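Local coordinates for protein aldehyde dehydrogenase 12 (Zea mays, PDB 6D97) that catalyses the NAD+-dependent oxidation of L-glutamate gamma-semialdehyde to glutamate, the last step of proline catabolism in plants, at residues A[296-301]-A[461-466]; A[480-485]-A[504-509]; A[105-110]-A[162-167]; A[111-116]-A[242-247]. All blocks are in the same frame, centred on the assembly; numbering follows the deposited sequence. Where two conformers were deposited one is given.

Contact 1: A[296-301]-A[461-466]; sequences GFDWKI and HLTAAI
Trp299 lays one face of its indole over Ala464, whose CB sits 3.3 Å from the centroid of the six-membered ring and 10° off its normal, a CH-pi contact. With CG placed between the backbone N and the carbonyl carbon (chi1 46°), the ring folds across the neighbouring strand, and its CZ3 edge comes 3.9 Å from Ile466 CG1. The indole NE1 gives its hydrogen to a water at 2.8 Å, which also reaches His461 ND1. Were Trp299 replaced by alanine, the Ala464 methyl would probably lose its cover on this side, and the water its indole donor.

Ala465 is held by its backbone: its N bonds to Trp299 O at 3.0 Å, in the carbonyl plane, and its O receives Ile301 N at 2.8 Å, almost straight on. This alternation identifies parallel strand pairing. On the face away from the indole, Ala465 CB packs 3.8 Å from Lys300 CE, while the lysine amine continues to Gln331 and Asp319.

Asp298 joins the segments through its side chain. Its OD1 accepts Thr463 N at 3.3 Å, from well above the carboxylate plane (62° out of it). The same oxygen takes a hydrogen from a second water at 2.7 Å, and that water accepts Leu462 N, so one oxygen holds Thr463 N directly and Leu462 N through water.

Strands 298-302 and 463-467 are adjacent in the mixed sheet that, as in other aldehyde dehydrogenases, probably forms the core of the catalytic domain. Strand 331-337 flanks the first and strand 485-488 the second, while helix 471-479 covers Ile466.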
loop_
_atom_site.group_PDB
_atom_site.type_symbol
_atom_site.label_atom_id
_atom_site.label_comp_id
_atom_site.label_asym_id
_atom_site.label_seq_id
_atom_site.Cartn_x
_atom_site.Cartn_y
_atom_site.Cartn_z
ATOM N N GLY A 296 -2.245 -30.480 5.457
ATOM C CA GLY A 296 -2.257 -29.815 6.742
ATOM C C GLY A 296 -2.703 -30.750 7.848
ATOM O O GLY A 296 -3.630 -31.534 7.659
ATOM N N PHE A 297 -2.030 -30.694 8.997
ATOM C CA PHE A 297 -2.512 -31.295 10.234
ATOM C C PHE A 297 -2.889 -30.152 11.154
ATOM O O PHE A 297 -2.059 -29.640 11.914
ATOM C CB PHE A 297 -1.456 -32.229 10.850
ATOM C CG PHE A 297 -1.989 -33.078 11.945
ATOM C CD1 PHE A 297 -2.609 -34.280 11.671
ATOM C CD2 PHE A 297 -1.908 -32.656 13.255
ATOM C CE1 PHE A 297 -3.132 -35.055 12.697
ATOM C CE2 PHE A 297 -2.426 -33.428 14.280
ATOM C CZ PHE A 297 -3.034 -34.628 14.000
ATOM N N ASP A 298 -4.162 -29.765 11.112
ATOM C CA ASP A 298 -4.643 -28.518 11.714
ATOM C C ASP A 298 -5.158 -28.751 13.132
ATOM O O ASP A 298 -5.849 -29.744 13.404
ATOM C CB ASP A 298 -5.735 -27.943 10.821
ATOM C CG ASP A 298 -5.384 -28.077 9.349
ATOM O OD1 ASP A 298 -4.290 -27.670 8.962
ATOM O OD2 ASP A 298 -6.216 -28.555 8.573
ATOM N N TRP A 299 -4.784 -27.853 14.031
ATOM C CA TRP A 299 -5.060 -27.990 15.445
ATOM C C TRP A 299 -6.041 -26.921 15.898
ATOM O O TRP A 299 -6.131 -25.840 15.306
ATOM C CB TRP A 299 -3.770 -27.910 16.297
ATOM C CG TRP A 299 -2.824 -26.792 15.953
ATOM C CD1 TRP A 299 -1.714 -26.868 15.157
ATOM C CD2 TRP A 299 -2.889 -25.440 16.417
ATOM N NE1 TRP A 299 -1.096 -25.642 15.089
ATOM C CE2 TRP A 299 -1.799 -24.747 15.852
ATOM C CE3 TRP A 299 -3.772 -24.744 17.249
ATOM C CZ2 TRP A 299 -1.567 -23.396 16.094
ATOM C CZ3 TRP A 299 -3.546 -23.406 17.484
ATOM C CH2 TRP A 299 -2.452 -22.743 16.909
ATOM N N LYS A 300 -6.787 -27.247 16.950
ATOM C CA LYS A 300 -7.614 -26.296 17.676
ATOM C C LYS A 300 -7.217 -26.362 19.138
ATOM O O LYS A 300 -7.172 -27.450 19.724
ATOM C CB LYS A 300 -9.105 -26.594 17.513
ATOM C CG LYS A 300 -9.999 -25.696 18.347
ATOM C CD LYS A 300 -11.464 -25.964 18.058
ATOM C CE LYS A 300 -11.888 -25.357 16.729
ATOM N NZ LYS A 300 -13.143 -25.967 16.207
ATOM N N ILE A 301 -6.889 -25.208 19.705
ATOM C CA ILE A 301 -6.577 -25.077 21.119
ATOM C C ILE A 301 -7.751 -24.383 21.791
ATOM O O ILE A 301 -8.196 -23.322 21.337
ATOM C CB ILE A 301 -5.277 -24.286 21.344
ATOM C CG1 ILE A 301 -4.073 -25.014 20.743
ATOM C CG2 ILE A 301 -5.058 -24.049 22.822
ATOM C CD1 ILE A 301 -2.803 -24.183 20.778
ATOM N N HIS A 461 1.765 -26.317 8.522
ATOM C CA HIS A 461 1.272 -25.116 9.193
ATOM C C HIS A 461 0.241 -24.444 8.282
ATOM O O HIS A 461 0.480 -23.380 7.711
ATOM C CB HIS A 461 2.427 -24.180 9.546
ATOM C CG HIS A 461 3.478 -24.820 10.399
ATOM N ND1 HIS A 461 3.225 -25.268 11.677
ATOM C CD2 HIS A 461 4.778 -25.102 10.153
ATOM C CE1 HIS A 461 4.326 -25.792 12.184
ATOM N NE2 HIS A 461 5.284 -25.702 11.280
ATOM N N LEU A 462 -0.920 -25.087 8.158
ATOM C CA LEU A 462 -1.987 -24.574 7.312
ATOM C C LEU A 462 -2.984 -23.773 8.141
ATOM O O LEU A 462 -2.823 -22.560 8.303
ATOM C CB LEU A 462 -2.680 -25.725 6.578
ATOM C CG LEU A 462 -3.627 -25.368 5.432
ATOM C CD1 LEU A 462 -3.103 -24.192 4.628
ATOM C CD2 LEU A 462 -3.806 -26.570 4.527
ATOM N N THR A 463 -4.011 -24.428 8.672
ATOM C CA THR A 463 -5.008 -23.739 9.477
ATOM C C THR A 463 -4.882 -24.128 10.942
ATOM O O THR A 463 -4.245 -25.122 11.302
ATOM C CB THR A 463 -6.429 -24.024 8.983
ATOM O OG1 THR A 463 -6.739 -25.409 9.172
ATOM C CG2 THR A 463 -6.555 -23.680 7.517
ATOM N N ALA A 464 -5.495 -23.306 11.787
ATOM C CA ALA A 464 -5.439 -23.465 13.232
ATOM C C ALA A 464 -6.505 -22.572 13.845
ATOM O O ALA A 464 -6.929 -21.580 13.244
ATOM C CB ALA A 464 -4.060 -23.111 13.789
ATOM N N ALA A 465 -6.929 -22.937 15.051
ATOM C CA ALA A 465 -7.938 -22.186 15.781
ATOM C C ALA A 465 -7.559 -22.116 17.251
ATOM O O ALA A 465 -7.139 -23.114 17.843
ATOM C CB ALA A 465 -9.329 -22.814 15.634
ATOM N N ILE A 466 -7.716 -20.931 17.830
ATOM C CA ILE A 466 -7.458 -20.694 19.245
ATOM C C ILE A 466 -8.769 -20.194 19.833
ATOM O O ILE A 466 -9.137 -19.024 19.660
ATOM C CB ILE A 466 -6.322 -19.693 19.473
ATOM C CG1 ILE A 466 -5.145 -20.010 18.547
ATOM C CG2 ILE A 466 -5.879 -19.727 20.932
ATOM C CD1 ILE A 466 -4.213 -18.855 18.346
HETATM O O HOH W 1 -1.686 -27.567 9.493
HETATM O O HOH W 2 1.436 -26.249 13.985
#

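Contact 2: A[480-485]-A[504-509]; sequences RSVNGT and GPAGDP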
loop_
_atom_site.group_PDB
_atom_site.type_symbol
_atom_site.label_atom_id
_atom_site.label_comp_id
_atom_site.label_asym_id
_atom_site.label_seq_id
_atom_site.Cartn_x
_atom_site.Cartn_y
_atom_site.Cartn_z
ATOM N N ARG A 480 3.687 -17.544 19.314
ATOM C CA ARG A 480 4.493 -18.758 19.368
ATOM C C ARG A 480 3.859 -19.873 18.540
ATOM O O ARG A 480 3.800 -21.033 18.955
ATOM C CB ARG A 480 4.713 -19.196 20.815
ATOM C CG ARG A 480 5.848 -18.447 21.506
ATOM C CD ARG A 480 5.758 -18.541 23.024
ATOM N NE ARG A 480 5.282 -17.302 23.640
ATOM C CZ ARG A 480 6.064 -16.277 23.975
ATOM N NH1 ARG A 480 7.369 -16.330 23.747
ATOM N NH2 ARG A 480 5.541 -15.193 24.535
ATOM N N SER A 481 3.380 -19.522 17.347
ATOM C CA SER A 481 2.826 -20.468 16.387
ATOM C C SER A 481 3.057 -19.900 14.989
ATOM O O SER A 481 3.530 -18.769 14.834
ATOM C CB SER A 481 1.346 -20.745 16.665
ATOM O OG SER A 481 0.570 -19.561 16.577
ATOM N N VAL A 482 2.699 -20.679 13.965
ATOM C CA VAL A 482 3.094 -20.371 12.590
ATOM C C VAL A 482 1.913 -20.371 11.618
ATOM O O VAL A 482 1.879 -19.557 10.687
ATOM C CB VAL A 482 4.181 -21.360 12.115
ATOM C CG1 VAL A 482 4.464 -21.198 10.627
ATOM C CG2 VAL A 482 5.462 -21.179 12.915
ATOM N N ASN A 483 0.933 -21.256 11.848
ATOM C CA ASN A 483 -0.012 -21.692 10.813
ATOM C C ASN A 483 -0.583 -20.536 9.996
ATOM O O ASN A 483 -1.020 -19.523 10.545
ATOM C CB ASN A 483 -1.143 -22.492 11.454
ATOM C CG ASN A 483 -0.701 -23.871 11.876
ATOM O OD1 ASN A 483 0.458 -24.084 12.242
ATOM N ND2 ASN A 483 -1.616 -24.825 11.810
ATOM N N GLY A 484 -0.579 -20.708 8.670
ATOM C CA GLY A 484 -0.769 -19.573 7.778
ATOM C C GLY A 484 -2.171 -19.002 7.787
ATOM O O GLY A 484 -2.389 -17.874 7.336
ATOM N N THR A 485 -3.139 -19.766 8.284
ATOM C CA THR A 485 -4.529 -19.312 8.356
ATOM C C THR A 485 -5.057 -19.682 9.739
ATOM O O THR A 485 -5.680 -20.731 9.924
ATOM C CB THR A 485 -5.382 -19.913 7.253
ATOM O OG1 THR A 485 -4.689 -19.817 6.003
ATOM C CG2 THR A 485 -6.687 -19.154 7.158
ATOM N N GLY A 504 -3.941 -20.239 3.006
ATOM C CA GLY A 504 -2.672 -20.784 2.594
ATOM C C GLY A 504 -1.789 -21.044 3.793
ATOM O O GLY A 504 -2.037 -20.540 4.892
ATOM N N PRO A 505 -0.745 -21.837 3.610
ATOM C CA PRO A 505 0.163 -22.152 4.715
ATOM C C PRO A 505 1.116 -20.988 4.974
ATOM O O PRO A 505 1.132 -19.991 4.256
ATOM C CB PRO A 505 0.902 -23.389 4.206
ATOM C CG PRO A 505 0.954 -23.186 2.726
ATOM C CD PRO A 505 -0.343 -22.509 2.360
ATOM N N ALA A 506 1.908 -21.131 6.036
ATOM C CA ALA A 506 3.008 -20.225 6.333
ATOM C C ALA A 506 4.258 -21.039 6.634
ATOM O O ALA A 506 4.213 -22.265 6.773
ATOM C CB ALA A 506 2.690 -19.299 7.514
ATOM N N GLY A 507 5.384 -20.337 6.748
ATOM C CA GLY A 507 6.644 -20.988 7.051
ATOM C C GLY A 507 7.327 -21.636 5.873
ATOM O O GLY A 507 8.193 -22.495 6.068
ATOM N N ASP A 508 6.981 -21.239 4.652
ATOM C CA ASP A 508 7.513 -21.858 3.445
ATOM C C ASP A 508 7.557 -20.827 2.324
ATOM O O ASP A 508 6.518 -20.255 1.969
ATOM C CB ASP A 508 6.649 -23.064 3.058
ATOM C CG ASP A 508 7.186 -23.830 1.856
ATOM O OD1 ASP A 508 8.214 -23.426 1.273
ATOM O OD2 ASP A 508 6.563 -24.853 1.497
ATOM N N PRO A 509 8.732 -20.552 1.746
ATOM C CA PRO A 509 8.782 -19.621 0.604
ATOM C C PRO A 509 7.998 -20.106 -0.595
ATOM O O PRO A 509 7.708 -19.310 -1.496
ATOM C CB PRO A 509 10.281 -19.529 0.284
ATOM C CG PRO A 509 10.867 -20.778 0.845
ATOM C CD PRO A 509 10.061 -21.095 2.076
#
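Ala506 CB is lodged against the backbone of 482-484, lying 3.3 Å from Val482 O and 3.5 Å from Gly484 CA. One branch of the valine borders the same alanine: CG1, set anti to the backbone N (chi1 172°), stands 4.1 Å from Ala506 CB. Val482 CG1 also lies 4.1 Å from Gly507 N. These are van der Waals contacts between a small methyl, one valine branch and main chain.

Gly484 and Ala506 have the nearest CA atoms of the two segments, 4.1 Å apart. A side chain at Gly484 would run into Gly504 O and the N of Ala506, so the geometry calls for glycine. Without a side chain, Gly484 CA can come 3.3 Å from Gly504 O in a CA-H...O contact. That carbonyl oxygen also accepts the hydroxyl of Thr485, OG1 to O 3.0 Å, with the donor approaching at 128° to the C=O bond and tilted 23° from the carbonyl plane. Although the touching parts run almost exactly opposite ways, they are loops, joined through this side-chain bond. Gly507 turns the second loop away with a positive phi that favours glycine.

Arg528 of the second subunit bonds to Ser481 OG and Asn483 O, and Arg289 of the same neighbouring subunit bonds to Gly507 O, placing both loops at a subunit interface. Segment 480-485 leads from helix 471-479 into strand 485-488, which lies beside strand 463-467 and pairs at Thr485 with a strand of the second subunit; segment 504-509 follows strand 485-488 in the chain, on the way to helix 517-524.

Contact 3: A[105-110]-A[162-167]; sequences ERYLMY and DQVRFL
Arg165 lies against Tyr107 and Leu108 along its length. Its CB meets Tyr107 CB at 4.0 Å and also approaches a methyl of Leu108. With CG anti to the backbone N (chi1 -172°), the chain then bends twice, bringing one face of the guanidinium beneath the leucine. NE lies 3.5 Å from Leu108 CD2, CZ a little nearer, and NH2 is tightly packed at 3.1 Å from the same methyl. In the guanidinium plane, NE and NH2 both grip a single oxygen, Asp162 OD1, each at 2.8 Å, a side-on salt bridge that fixes the group's rotation.

This is the crossing of the start of helix 105-121 with the short, weakly bonded helix 163-167, axes 7.8 Å apart and inclined at 136°. From the residue just before the arginine, Val164 CG1 meets the edge of the Tyr107 ring, 3.9 Å from CD1. A water donates to Tyr107 O and accepts Arg165 N, linking the two backbones.

At the arginine tip the contact passes into the tetramer: NH1 bonds to Pro174 O and NH2 to Asn176 OD1 of the third subunit, while Gln499 of the fourth subunit bonds to Asp162 OD2.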
loop_
_atom_site.group_PDB
_atom_site.type_symbol
_atom_site.label_atom_id
_atom_site.label_comp_id
_atom_site.label_asym_id
_atom_site.label_seq_id
_atom_site.Cartn_x
_atom_site.Cartn_y
_atom_site.Cartn_z
ATOM N N GLU A 105 -5.458 -3.908 -22.584
ATOM C CA GLU A 105 -6.895 -4.089 -22.741
ATOM C C GLU A 105 -7.341 -5.486 -22.330
ATOM O O GLU A 105 -8.533 -5.696 -22.092
ATOM C CB GLU A 105 -7.316 -3.789 -24.189
ATOM C CG GLU A 105 -6.894 -4.824 -25.228
ATOM C CD GLU A 105 -5.432 -4.692 -25.647
ATOM O OE1 GLU A 105 -4.788 -3.683 -25.274
ATOM O OE2 GLU A 105 -4.925 -5.600 -26.346
ATOM N N ARG A 106 -6.408 -6.437 -22.221
ATOM C CA ARG A 106 -6.760 -7.773 -21.753
ATOM C C ARG A 106 -7.103 -7.781 -20.268
ATOM O O ARG A 106 -7.877 -8.638 -19.824
ATOM C CB ARG A 106 -5.629 -8.757 -22.046
ATOM C CG ARG A 106 -5.568 -9.210 -23.495
ATOM C CD ARG A 106 -4.404 -10.165 -23.733
ATOM N NE ARG A 106 -4.361 -11.261 -22.763
ATOM C CZ ARG A 106 -5.029 -12.405 -22.880
ATOM N NH1 ARG A 106 -5.812 -12.617 -23.929
ATOM N NH2 ARG A 106 -4.916 -13.337 -21.943
ATOM N N TYR A 107 -6.536 -6.856 -19.485
ATOM C CA TYR A 107 -6.983 -6.694 -18.104
ATOM C C TYR A 107 -8.457 -6.326 -18.054
ATOM O O TYR A 107 -9.208 -6.844 -17.218
ATOM C CB TYR A 107 -6.169 -5.619 -17.387
ATOM C CG TYR A 107 -4.719 -5.944 -17.132
ATOM C CD1 TYR A 107 -4.352 -6.919 -16.212
ATOM C CD2 TYR A 107 -3.714 -5.239 -17.783
ATOM C CE1 TYR A 107 -3.024 -7.196 -15.967
ATOM C CE2 TYR A 107 -2.386 -5.511 -17.553
ATOM C CZ TYR A 107 -2.046 -6.491 -16.645
ATOM O OH TYR A 107 -0.722 -6.764 -16.400
ATOM N N LEU A 108 -8.889 -5.426 -18.942
ATOM C CA LEU A 108 -10.291 -5.022 -18.975
ATOM C C LEU A 108 -11.187 -6.167 -19.420
ATOM O O LEU A 108 -12.302 -6.322 -18.906
ATOM C CB LEU A 108 -10.465 -3.821 -19.902
ATOM C CG LEU A 108 -9.623 -2.623 -19.480
ATOM C CD1 LEU A 108 -9.973 -1.381 -20.294
ATOM C CD2 LEU A 108 -9.811 -2.395 -17.995
ATOM N N MET A 109 -10.721 -6.966 -20.384
ATOM C CA MET A 109 -11.500 -8.103 -20.866
ATOM C C MET A 109 -11.794 -9.081 -19.742
ATOM O O MET A 109 -12.904 -9.613 -19.641
ATOM C CB MET A 109 -10.748 -8.809 -21.994
ATOM C CG MET A 109 -11.450 -10.033 -22.565
ATOM S SD MET A 109 -10.424 -10.845 -23.809
ATOM C CE MET A 109 -9.121 -11.542 -22.795
ATOM N N TYR A 110 -10.811 -9.334 -18.885
ATOM C CA TYR A 110 -11.043 -10.296 -17.823
ATOM C C TYR A 110 -11.886 -9.701 -16.707
ATOM O O TYR A 110 -12.529 -10.445 -15.956
ATOM C CB TYR A 110 -9.716 -10.826 -17.303
ATOM C CG TYR A 110 -9.283 -12.031 -18.082
ATOM C CD1 TYR A 110 -9.838 -13.274 -17.821
ATOM C CD2 TYR A 110 -8.352 -11.927 -19.099
ATOM C CE1 TYR A 110 -9.464 -14.383 -18.535
ATOM C CE2 TYR A 110 -7.968 -13.031 -19.817
ATOM C CZ TYR A 110 -8.526 -14.257 -19.532
ATOM O OH TYR A 110 -8.141 -15.358 -20.256
ATOM N N ASP A 162 -12.676 -2.720 -13.324
ATOM C CA ASP A 162 -11.254 -2.404 -13.367
ATOM C C ASP A 162 -10.424 -3.225 -12.388
ATOM O O ASP A 162 -9.207 -3.021 -12.314
ATOM C CB ASP A 162 -11.028 -0.914 -13.072
ATOM C CG ASP A 162 -11.590 -0.003 -14.147
ATOM O OD1 ASP A 162 -11.202 -0.145 -15.326
ATOM O OD2 ASP A 162 -12.424 0.863 -13.808
ATOM N N GLN A 163 -11.036 -4.143 -11.636
ATOM C CA GLN A 163 -10.319 -4.766 -10.526
ATOM C C GLN A 163 -9.212 -5.711 -10.983
ATOM O O GLN A 163 -8.264 -5.940 -10.224
ATOM C CB GLN A 163 -11.299 -5.495 -9.602
ATOM C CG GLN A 163 -12.198 -4.554 -8.791
ATOM C CD GLN A 163 -11.430 -3.685 -7.792
ATOM O OE1 GLN A 163 -10.228 -3.856 -7.585
ATOM N NE2 GLN A 163 -12.135 -2.748 -7.167
ATOM N N VAL A 164 -9.299 -6.260 -12.192
ATOM C CA VAL A 164 -8.179 -7.024 -12.734
ATOM C C VAL A 164 -7.052 -6.089 -13.141
ATOM O O VAL A 164 -5.879 -6.328 -12.829
ATOM C CB VAL A 164 -8.647 -7.891 -13.913
ATOM C CG1 VAL A 164 -7.459 -8.577 -14.561
ATOM C CG2 VAL A 164 -9.653 -8.905 -13.425
ATOM N N ARG A 165 -7.407 -5.016 -13.851
ATOM C CA ARG A 165 -6.497 -3.919 -14.146
ATOM C C ARG A 165 -5.767 -3.455 -12.887
ATOM O O ARG A 165 -4.547 -3.265 -12.891
ATOM C CB ARG A 165 -7.305 -2.779 -14.781
ATOM C CG ARG A 165 -6.503 -1.619 -15.336
ATOM C CD ARG A 165 -7.198 -0.284 -15.062
ATOM N NE ARG A 165 -8.441 -0.076 -15.801
ATOM C CZ ARG A 165 -8.518 0.555 -16.967
ATOM N NH1 ARG A 165 -7.418 1.027 -17.537
ATOM N NH2 ARG A 165 -9.694 0.708 -17.563
ATOM N N PHE A 166 -6.506 -3.310 -11.782
ATOM C CA PHE A 166 -5.917 -2.847 -10.531
ATOM C C PHE A 166 -4.940 -3.850 -9.931
ATOM O O PHE A 166 -4.087 -3.454 -9.130
ATOM C CB PHE A 166 -7.016 -2.529 -9.518
ATOM C CG PHE A 166 -7.796 -1.284 -9.832
ATOM C CD1 PHE A 166 -7.314 -0.349 -10.734
ATOM C CD2 PHE A 166 -9.010 -1.042 -9.205
ATOM C CE1 PHE A 166 -8.033 0.800 -11.012
ATOM C CE2 PHE A 166 -9.735 0.101 -9.479
ATOM C CZ PHE A 166 -9.247 1.024 -10.385
ATOM N N LEU A 167 -5.050 -5.136 -10.281
ATOM C CA LEU A 167 -4.052 -6.104 -9.834
ATOM C C LEU A 167 -2.681 -5.789 -10.414
ATOM O O LEU A 167 -1.658 -6.106 -9.798
ATOM C CB LEU A 167 -4.474 -7.526 -10.218
ATOM C CG LEU A 167 -5.633 -8.177 -9.466
ATOM C CD1 LEU A 167 -5.967 -9.530 -10.078
ATOM C CD2 LEU A 167 -5.271 -8.330 -7.994
HETATM O O HOH W 3 -10.086 -5.061 -15.021
#

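Contact 4: A[111-116]-A[242-247]; sequences GDISAK and GLPAED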
loop_
_atom_site.group_PDB
_atom_site.type_symbol
_atom_site.label_atom_id
_atom_site.label_comp_id
_atom_site.label_asym_id
_atom_site.label_seq_id
_atom_site.Cartn_x
_atom_site.Cartn_y
_atom_site.Cartn_z
ATOM N N GLY A 111 -11.894 -8.375 -16.577
ATOM C CA GLY A 111 -12.916 -7.747 -15.761
ATOM C C GLY A 111 -14.307 -8.051 -16.281
ATOM O O GLY A 111 -15.211 -8.395 -15.515
ATOM N N ASP A 112 -14.487 -7.955 -17.604
ATOM C CA ASP A 112 -15.788 -8.230 -18.205
ATOM C C ASP A 112 -16.140 -9.710 -18.131
ATOM O O ASP A 112 -17.287 -10.063 -17.832
ATOM C CB ASP A 112 -15.814 -7.750 -19.657
ATOM C CG ASP A 112 -15.889 -6.239 -19.772
ATOM O OD1 ASP A 112 -16.290 -5.585 -18.784
ATOM O OD2 ASP A 112 -15.543 -5.708 -20.848
ATOM N N ILE A 113 -15.175 -10.587 -18.417
ATOM C CA ILE A 113 -15.415 -12.027 -18.323
ATOM C C ILE A 113 -15.851 -12.398 -16.914
ATOM O O ILE A 113 -16.820 -13.140 -16.715
ATOM C CB ILE A 113 -14.159 -12.809 -18.742
ATOM C CG1 ILE A 113 -13.898 -12.635 -20.235
ATOM C CG2 ILE A 113 -14.307 -14.280 -18.382
ATOM C CD1 ILE A 113 -12.515 -13.079 -20.646
ATOM N N SER A 114 -15.144 -11.870 -15.912
ATOM C CA SER A 114 -15.480 -12.174 -14.525
ATOM C C SER A 114 -16.875 -11.677 -14.169
ATOM O O SER A 114 -17.586 -12.316 -13.385
ATOM C CB SER A 114 -14.438 -11.561 -13.590
ATOM O OG SER A 114 -13.138 -12.041 -13.889
ATOM N N ALA A 115 -17.286 -10.539 -14.734
ATOM C CA ALA A 115 -18.614 -10.006 -14.446
ATOM C C ALA A 115 -19.697 -10.901 -15.032
ATOM O O ALA A 115 -20.683 -11.226 -14.359
ATOM C CB ALA A 115 -18.740 -8.580 -14.983
ATOM N N LYS A 116 -19.526 -11.308 -16.293
ATOM C CA LYS A 116 -20.485 -12.209 -16.921
ATOM C C LYS A 116 -20.537 -13.548 -16.199
ATOM O O LYS A 116 -21.620 -14.102 -15.981
ATOM C CB LYS A 116 -20.134 -12.406 -18.397
ATOM C CG LYS A 116 -20.491 -11.228 -19.293
ATOM C CD LYS A 116 -20.030 -11.474 -20.716
ATOM C CE LYS A 116 -19.091 -10.379 -21.170
ATOM N NZ LYS A 116 -17.820 -10.921 -21.729
ATOM N N GLY A 242 -16.813 -15.284 -22.477
ATOM C CA GLY A 242 -15.819 -14.555 -23.239
ATOM C C GLY A 242 -14.387 -14.987 -23.022
ATOM O O GLY A 242 -13.486 -14.357 -23.590
ATOM N N LEU A 243 -14.138 -16.014 -22.215
ATOM C CA LEU A 243 -12.791 -16.551 -22.066
ATOM C C LEU A 243 -12.271 -17.010 -23.423
ATOM O O LEU A 243 -12.882 -17.896 -24.041
ATOM C CB LEU A 243 -12.767 -17.717 -21.080
ATOM C CG LEU A 243 -11.487 -18.562 -21.103
ATOM C CD1 LEU A 243 -10.303 -17.792 -20.553
ATOM C CD2 LEU A 243 -11.699 -19.862 -20.336
ATOM N N PRO A 244 -11.175 -16.442 -23.925
ATOM C CA PRO A 244 -10.705 -16.810 -25.266
ATOM C C PRO A 244 -10.278 -18.267 -25.333
ATOM O O PRO A 244 -9.671 -18.803 -24.403
ATOM C CB PRO A 244 -9.521 -15.863 -25.498
ATOM C CG PRO A 244 -9.784 -14.711 -24.594
ATOM C CD PRO A 244 -10.428 -15.299 -23.376
ATOM N N ALA A 245 -10.615 -18.906 -26.456
ATOM C CA ALA A 245 -10.282 -20.312 -26.651
ATOM C C ALA A 245 -8.794 -20.568 -26.447
ATOM O O ALA A 245 -8.404 -21.586 -25.865
ATOM C CB ALA A 245 -10.716 -20.761 -28.047
ATOM N N GLU A 246 -7.946 -19.644 -26.899
ATOM C CA GLU A 246 -6.509 -19.882 -26.906
ATOM C C GLU A 246 -5.829 -19.533 -25.590
ATOM O O GLU A 246 -4.619 -19.747 -25.470
ATOM C CB GLU A 246 -5.851 -19.084 -28.038
ATOM N N ASP A 247 -6.564 -19.014 -24.603
ATOM C CA ASP A 247 -5.932 -18.500 -23.394
ATOM C C ASP A 247 -5.601 -19.580 -22.369
ATOM O O ASP A 247 -4.756 -19.342 -21.499
ATOM C CB ASP A 247 -6.817 -17.431 -22.744
ATOM C CG ASP A 247 -6.621 -16.061 -23.363
ATOM O OD1 ASP A 247 -6.089 -15.994 -24.490
ATOM O OD2 ASP A 247 -6.988 -15.051 -22.724
#
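Ile113 reaches Gly242 by van der Waals contact, CD1 standing 3.4 Å from its O and CG1 3.7 Å from its C. With CG1 anti to the carbonyl carbon (chi1 -68°), the branch extends from the helix over the peptide joining Gly242 to Leu243, CD1 coming 3.7 Å from Leu243 N. The same methyl touches the Pro244 ring at CD, 4.1 Å away. A serine in its place would probably open a gap over this peptide and take from the proline the methyl at its CD. Deeper in, Leu243 packs on Leu213 of helix 203-214.

Gly242 closes helix 229-240 with a Schellman motif: its phi is 113°, and two bonds run back into the last turn. A side chain here would press on the carbonyl O before it and crowd Ile113 CG1. The turn belongs to a beta-alpha-beta unit, strand 218-223, helix 229-240 and strand 249-251, of the parallel Rossmann-type sheet that binds NAD.

The polar element lies at the exposed side. Lys116 extends past Gly242, its NZ 4.4 Å from the glycine CA, and bonds to Cys241 O, one of the carbonyls at the helix end, where an ammonium would be favourably placed.

Overall arrangement
Contacts 1 and 2 are buried neighbours, their centres 10 Å apart and joined by Thr463 O to Asn483 ND2 at 2.7 Å. Contact 1 rests on backbone bonds within the seven-stranded sheet; contact 2, at the edge of that sheet, relies on glycine and alanine packing and one hydroxyl bond, beside the second subunit. Contacts 3 and 4 lie across the chain's centre from contact 1, about 35 and 37 Å away between centres. Both use helix 105-121, and Asp247 links them by accepting hydrogen bonds from Arg106 and Tyr110. Contact 3 is buried and combines apolar packing with a salt bridge and water; contact 4 is smaller, partly exposed and chiefly van der Waals. Both touch the fourth subunit.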